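PDB 3TX1: UDP-N-acetylenolpyruvoylglucosamine reductase from Listeria monocytogenes, which catalyses the NADPH-dependent reduction of UDP-N-acetylenolpyruvoylglucosamine to UDP-N-acetylmuramate, using FAD as cofactor, in peptidoglycan biosynthesis. Local coordinates for residues T82-G85 with N89-I92; L154-G159 with E312-I317. All coordinates share one frame; numbering follows the deposited sequence. Where two conformers were deposited one is given.

Contacts 1 and 2 lie on the same FAD, with their centres about 10 Å apart. In contact 1, residues 82-85 and 89-92 hold the adenosine ribose and the PA phosphate; in contact 2, residues 154-159 reach from the adenosine to the pyrimidine edge of the flavin and face 312-317. The two are joined directly, because strand 316-318 pairs in parallel with strand 90-92: I91 N lies 2.9 Å from K316 O, and N89 O lies 2.9 Å from K316 N, both probable hydrogen bonds. The side chain of L90 is about 10 Å from that of E314, a predicted active-site residue in contact 2, which places contact 1 near, but not in, the predicted active site.

Contact 1 (T82-G85 with N89-I92); sequences TILG and NLII. With FAD (flavin-adenine dinucleotide), chain B.
L84 meets L90 and I92 through apolar side chains alone; they flank the phosphate-binding turn of the PCMH-type FAD-binding domain, where strand 81-84 ends and the chain loops round to strand 90-92. No hydrogen bond joins the two segments, and the nearest CA atoms, those of L84 and L90, are 9.0 Å apart, so the strands are not paired here. Along the first segment, T82 bonds through its backbone to V100 and L102 of the adjacent strand. I83 then turns to the cofactor: its O accepts a hydrogen bond from FAD O2B at 2.7 Å, while CG2 packs against the adenine at 3.6 Å from FAD C5A. At L84, a chi1 of 167° swings CG away from the backbone N and carries CD1 to within 4.3 Å of L90 CD1 and 4.4 Å of I92 CD1, so that the three buried CD1 methyls pack together. G85 follows without a side chain, and its N makes a weak bond to FAD O1A, with an N-H...O angle of 123°. From the second segment N89 N holds the other non-bridging oxygen of that phosphate, FAD O2A, at 2.8 Å, and L90 CD2 rests 3.7 Å from FAD O5B.

Contact 2 (L154-G159 with E312-I317); sequences LHMNAG and ETEVKI. With FAD (flavin-adenine dinucleotide), chain B; SO4 (sulfate ion), chain E.
The imidazole of H155 has FAD C1B over the outer part of one face, 3.5 Å from the ring plane, while M156 SD and the sulfate S lie at its edge, in plane. A chi1 of -175° extends the side chain from the helix and lays the ring along the adenosine ribose, CD2 coming 3.3 Å from FAD O4B. NE2 makes weak hydrogen bonds to sulfate O2 and O4, the latter at 3.3 Å. K316 reaches the same anion from strand 316-318, NZ bonding sulfate O2 at 2.8 Å. The segments themselves touch through M156, near the end of helix 150-156. Its folded chain runs alongside that of K316, pointing the other way, with SD 3.8 Å from K316 CE; the terminal CE methyl faces E314 OE1 at 4.1 Å. No hydrogen bond crosses between the segments. At N157 the helix closes in a Schellman motif, its positive phi of 40° turning the chain toward the flavin. There G159 reads the pyrimidine edge: N donates to FAD O2, and O accepts from FAD N3 at 2.7 Å. G159 O also accepts a bond from NE of R194, a predicted active-site residue touching E314. E314 OE1 bonds a glycerol, probably, like the sulfate, from the crystallisation liquor; such molecules often mark pockets, which fits E314 lining the predicted active site. H155 NE2 and K316 NZ, 4.8 Å apart, both turn to one sulfate, suggesting a site receptive to an anion beside the FAD ribose, whereas M156 gives the segments an apolar join next to E314.

Contact 1 (T82-G85 with N89-I92)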
# COMPACT_ATOMS: atom_id res chain seq x y z
N THR A 82 2.80 11.24 -8.47
CA THR A 82 2.82 10.00 -7.72
C THR A 82 1.57 9.92 -6.88
O THR A 82 1.10 10.94 -6.35
CB THR A 82 4.01 9.89 -6.73
OG1 THR A 82 5.23 10.39 -7.32
CG2 THR A 82 4.19 8.40 -6.27
N ILE A 83 1.06 8.71 -6.73
CA ILE A 83 -0.07 8.48 -5.89
C ILE A 83 0.43 7.78 -4.68
O ILE A 83 1.07 6.75 -4.80
CB ILE A 83 -1.04 7.49 -6.51
CG1 ILE A 83 -1.26 7.88 -7.95
CG2 ILE A 83 -2.33 7.46 -5.69
CD1 ILE A 83 -1.72 9.31 -8.06
N LEU A 84 0.12 8.34 -3.53
CA LEU A 84 0.48 7.74 -2.27
C LEU A 84 -0.77 7.29 -1.51
O LEU A 84 -1.67 8.08 -1.25
CB LEU A 84 1.27 8.73 -1.45
CG LEU A 84 1.49 8.40 0.03
CD1 LEU A 84 2.62 7.38 0.23
CD2 LEU A 84 1.78 9.69 0.77
N GLY A 85 -0.83 6.01 -1.16
CA GLY A 85 -1.92 5.49 -0.32
C GLY A 85 -1.44 5.81 1.07
O GLY A 85 -1.18 6.99 1.34
N ASN A 89 3.28 -0.14 1.96
CA ASN A 89 4.07 -0.98 1.06
C ASN A 89 5.09 -0.19 0.23
O ASN A 89 5.39 -0.54 -0.91
CB ASN A 89 3.19 -1.74 0.11
CG ASN A 89 3.95 -2.84 -0.59
OD1 ASN A 89 4.97 -3.27 -0.07
ND2 ASN A 89 3.45 -3.33 -1.74
N LEU A 90 5.61 0.90 0.80
CA LEU A 90 6.68 1.63 0.17
C LEU A 90 7.54 2.42 1.15
O LEU A 90 7.11 2.70 2.34
CB LEU A 90 6.20 2.48 -1.01
CG LEU A 90 5.27 3.66 -0.78
CD1 LEU A 90 5.99 4.74 0.01
CD2 LEU A 90 4.84 4.21 -2.13
N ILE A 91 8.74 2.60 0.61
CA ILE A 91 9.83 3.35 1.13
C ILE A 91 10.13 4.38 0.07
O ILE A 91 10.27 4.10 -1.12
CB ILE A 91 11.05 2.46 1.39
CG1 ILE A 91 10.67 1.37 2.40
CG2 ILE A 91 12.24 3.29 1.88
CD1 ILE A 91 11.74 0.32 2.58
N ILE A 92 10.15 5.58 0.58
CA ILE A 92 10.42 6.90 -0.02
C ILE A 92 11.73 7.44 0.51
O ILE A 92 11.80 7.83 1.67
CB ILE A 92 9.39 7.99 0.33
CG1 ILE A 92 7.98 7.62 -0.08
CG2 ILE A 92 9.77 9.29 -0.37
CD1 ILE A 92 6.94 8.23 0.84
PA FAD B . 1.13 2.43 -0.57
O1A FAD B . 0.79 3.84 -0.21
O2A FAD B . 2.19 1.71 0.20
O5B FAD B . 1.62 2.38 -2.09
C5B FAD B . 1.46 1.09 -2.66
C4B FAD B . 1.46 1.13 -4.18
O4B FAD B . 0.15 1.33 -4.67
C3B FAD B . 2.31 2.21 -4.82
O3B FAD B . 2.68 1.71 -6.13
C2B FAD B . 1.29 3.33 -4.96
O2B FAD B . 1.56 4.38 -5.91
C1B FAD B . 0.10 2.54 -5.42
N9A FAD B . -1.13 3.21 -5.01
C8A FAD B . -1.49 3.57 -3.77
N7A FAD B . -2.76 4.07 -3.81
C5A FAD B . -3.22 4.02 -5.08
C6A FAD B . -4.44 4.42 -5.84
N6A FAD B . -5.52 5.00 -5.26
N1A FAD B . -4.44 4.17 -7.17
C2A FAD B . -3.42 3.59 -7.79
N3A FAD B . -2.28 3.24 -7.19
C4A FAD B . -2.13 3.43 -5.86
N1 FAD B . 0.12 -6.90 1.62
C2 FAD B . -0.53 -8.05 1.31
O2 FAD B . -0.89 -8.25 0.14
N3 FAD B . -0.85 -8.99 2.21
C4 FAD B . -0.54 -8.91 3.50
O4 FAD B . -0.82 -9.83 4.30
C4X FAD B . 0.17 -7.69 3.91
N5 FAD B . 0.52 -7.53 5.18
C5X FAD B . 1.17 -6.43 5.60
C6 FAD B . 1.48 -6.33 6.95
C7 FAD B . 2.12 -5.22 7.43
C7M FAD B . 2.47 -5.13 8.90
C8 FAD B . 2.45 -4.15 6.47
C8M FAD B . 3.15 -2.91 6.91
C9 FAD B . 2.14 -4.25 5.14
C9A FAD B . 1.51 -5.37 4.66
N10 FAD B . 1.16 -5.50 3.29
C10 FAD B . 0.49 -6.67 2.89
C1' FAD B . 1.52 -4.45 2.33
C2' FAD B . 0.43 -3.41 2.19
O2' FAD B . -0.47 -3.49 3.29
C3' FAD B . -0.39 -3.64 0.93
O3' FAD B . 0.54 -3.68 -0.15
C4' FAD B . -1.38 -2.50 0.74
O4' FAD B . -2.48 -2.89 -0.09
C5' FAD B . -0.72 -1.23 0.23
O5' FAD B . -1.56 -0.16 0.60
P FAD B . -1.11 1.36 0.63
O1P FAD B . -2.38 2.13 0.52
O2P FAD B . -0.26 1.47 1.85
O3P FAD B . -0.19 1.54 -0.63

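Contact 2 (L154-G159 with E312-I317)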
# COMPACT_ATOMS: atom_id res chain seq x y z
N LEU A 154 -5.91 -2.40 -4.67
CA LEU A 154 -6.13 -2.82 -6.05
C LEU A 154 -4.81 -2.76 -6.83
O LEU A 154 -4.55 -3.58 -7.73
CB LEU A 154 -7.19 -2.01 -6.77
CG LEU A 154 -8.54 -1.82 -6.11
CD1 LEU A 154 -9.58 -1.72 -7.21
CD2 LEU A 154 -8.93 -2.91 -5.14
N HIS A 155 -3.99 -1.78 -6.48
CA HIS A 155 -2.77 -1.63 -7.19
C HIS A 155 -1.90 -2.84 -6.98
O HIS A 155 -1.30 -3.35 -7.92
CB HIS A 155 -2.07 -0.34 -6.81
CG HIS A 155 -0.85 -0.09 -7.61
ND1 HIS A 155 -0.89 0.54 -8.81
CD2 HIS A 155 0.46 -0.50 -7.42
CE1 HIS A 155 0.36 0.57 -9.34
NE2 HIS A 155 1.18 -0.06 -8.48
N MET A 156 -1.89 -3.37 -5.77
CA MET A 156 -1.05 -4.50 -5.44
C MET A 156 -1.70 -5.89 -5.56
O MET A 156 -1.05 -6.89 -5.28
CB MET A 156 -0.65 -4.35 -3.98
CG MET A 156 0.14 -3.10 -3.67
SD MET A 156 1.67 -3.05 -4.61
CE MET A 156 2.17 -4.78 -4.57
N ASN A 157 -2.95 -5.96 -5.98
CA ASN A 157 -3.71 -7.21 -5.89
C ASN A 157 -3.37 -7.87 -4.56
O ASN A 157 -2.91 -9.03 -4.47
CB ASN A 157 -3.52 -8.18 -7.04
CG ASN A 157 -4.61 -9.25 -7.04
OD1 ASN A 157 -5.75 -8.99 -6.58
ND2 ASN A 157 -4.27 -10.45 -7.54
N ALA A 158 -3.62 -7.08 -3.53
CA ALA A 158 -3.30 -7.43 -2.17
C ALA A 158 -3.93 -8.77 -1.79
O ALA A 158 -5.08 -9.04 -2.11
CB ALA A 158 -3.76 -6.30 -1.25
N GLY A 159 -3.17 -9.61 -1.11
CA GLY A 159 -3.72 -10.89 -0.69
C GLY A 159 -3.03 -11.46 0.53
O GLY A 159 -1.96 -11.04 0.85
N GLU A 312 14.61 -10.17 -3.81
CA GLU A 312 14.13 -9.00 -4.51
C GLU A 312 13.06 -8.36 -3.69
O GLU A 312 12.25 -9.05 -3.05
CB GLU A 312 13.70 -9.40 -5.91
CG GLU A 312 14.93 -9.97 -6.61
CD GLU A 312 14.73 -10.43 -8.04
OE1 GLU A 312 13.55 -10.60 -8.47
OE2 GLU A 312 15.79 -10.64 -8.71
N THR A 313 13.09 -7.04 -3.62
CA THR A 313 12.14 -6.36 -2.76
C THR A 313 10.69 -6.52 -3.26
O THR A 313 10.42 -6.54 -4.46
CB THR A 313 12.47 -4.87 -2.63
OG1 THR A 313 12.58 -4.32 -3.94
CG2 THR A 313 13.77 -4.65 -1.93
N GLU A 314 9.77 -6.69 -2.33
CA GLU A 314 8.36 -6.68 -2.64
C GLU A 314 7.95 -5.22 -2.47
O GLU A 314 7.38 -4.63 -3.38
CB GLU A 314 7.59 -7.65 -1.72
CG GLU A 314 6.13 -7.31 -1.36
CD GLU A 314 5.10 -7.42 -2.49
OE1 GLU A 314 3.90 -7.67 -2.21
OE2 GLU A 314 5.47 -7.24 -3.67
N VAL A 315 8.29 -4.63 -1.33
CA VAL A 315 8.03 -3.23 -1.03
C VAL A 315 8.55 -2.26 -2.14
O VAL A 315 9.65 -2.47 -2.69
CB VAL A 315 8.69 -2.90 0.31
CG1 VAL A 315 10.22 -2.90 0.17
CG2 VAL A 315 8.24 -1.55 0.82
N LYS A 316 7.79 -1.21 -2.45
CA LYS A 316 8.18 -0.24 -3.52
C LYS A 316 9.18 0.74 -2.99
O LYS A 316 9.05 1.19 -1.85
CB LYS A 316 7.00 0.62 -4.01
CG LYS A 316 5.78 -0.11 -4.51
CD LYS A 316 6.09 -0.91 -5.76
CE LYS A 316 4.84 -1.71 -6.12
NZ LYS A 316 5.06 -2.57 -7.33
N ILE A 317 10.10 1.12 -3.87
CA ILE A 317 11.17 2.06 -3.58
C ILE A 317 11.02 3.29 -4.46
O ILE A 317 11.06 3.16 -5.69
CB ILE A 317 12.56 1.42 -3.85
CG1 ILE A 317 12.99 0.55 -2.67
CG2 ILE A 317 13.63 2.48 -4.12
CD1 ILE A 317 12.35 -0.81 -2.62
PA FAD B . 1.13 2.43 -0.57
O1A FAD B . 0.79 3.84 -0.21
O2A FAD B . 2.19 1.71 0.20
O5B FAD B . 1.62 2.38 -2.09
C5B FAD B . 1.46 1.09 -2.66
C4B FAD B . 1.46 1.13 -4.18
O4B FAD B . 0.15 1.33 -4.67
C3B FAD B . 2.31 2.21 -4.82
O3B FAD B . 2.68 1.71 -6.13
C2B FAD B . 1.29 3.33 -4.96
O2B FAD B . 1.56 4.38 -5.91
C1B FAD B . 0.10 2.54 -5.42
N9A FAD B . -1.13 3.21 -5.01
C8A FAD B . -1.49 3.57 -3.77
N7A FAD B . -2.76 4.07 -3.81
C5A FAD B . -3.22 4.02 -5.08
C6A FAD B . -4.44 4.42 -5.84
N6A FAD B . -5.52 5.00 -5.26
N1A FAD B . -4.44 4.17 -7.17
C2A FAD B . -3.42 3.59 -7.79
N3A FAD B . -2.28 3.24 -7.19
C4A FAD B . -2.13 3.43 -5.86
N1 FAD B . 0.12 -6.90 1.62
C2 FAD B . -0.53 -8.05 1.31
O2 FAD B . -0.89 -8.25 0.14
N3 FAD B . -0.85 -8.99 2.21
C4 FAD B . -0.54 -8.91 3.50
O4 FAD B . -0.82 -9.83 4.30
C4X FAD B . 0.17 -7.69 3.91
N5 FAD B . 0.52 -7.53 5.18
C5X FAD B . 1.17 -6.43 5.60
C6 FAD B . 1.48 -6.33 6.95
C7 FAD B . 2.12 -5.22 7.43
C7M FAD B . 2.47 -5.13 8.90
C8 FAD B . 2.45 -4.15 6.47
C8M FAD B . 3.15 -2.91 6.91
C9 FAD B . 2.14 -4.25 5.14
C9A FAD B . 1.51 -5.37 4.66
N10 FAD B . 1.16 -5.50 3.29
C10 FAD B . 0.49 -6.67 2.89
C1' FAD B . 1.52 -4.45 2.33
C2' FAD B . 0.43 -3.41 2.19
O2' FAD B . -0.47 -3.49 3.29
C3' FAD B . -0.39 -3.64 0.93
O3' FAD B . 0.54 -3.68 -0.15
C4' FAD B . -1.38 -2.50 0.74
O4' FAD B . -2.48 -2.89 -0.09
C5' FAD B . -0.72 -1.23 0.23
O5' FAD B . -1.56 -0.16 0.60
P FAD B . -1.11 1.36 0.63
O1P FAD B . -2.38 2.13 0.52
O2P FAD B . -0.26 1.47 1.85
O3P FAD B . -0.19 1.54 -0.63
S SO4 E . 4.17 -0.28 -10.20
O1 SO4 E . 3.05 0.11 -11.10
O2 SO4 E . 3.90 -1.63 -9.65
O3 SO4 E . 5.44 -0.27 -10.96
O4 SO4 E . 4.29 0.69 -9.08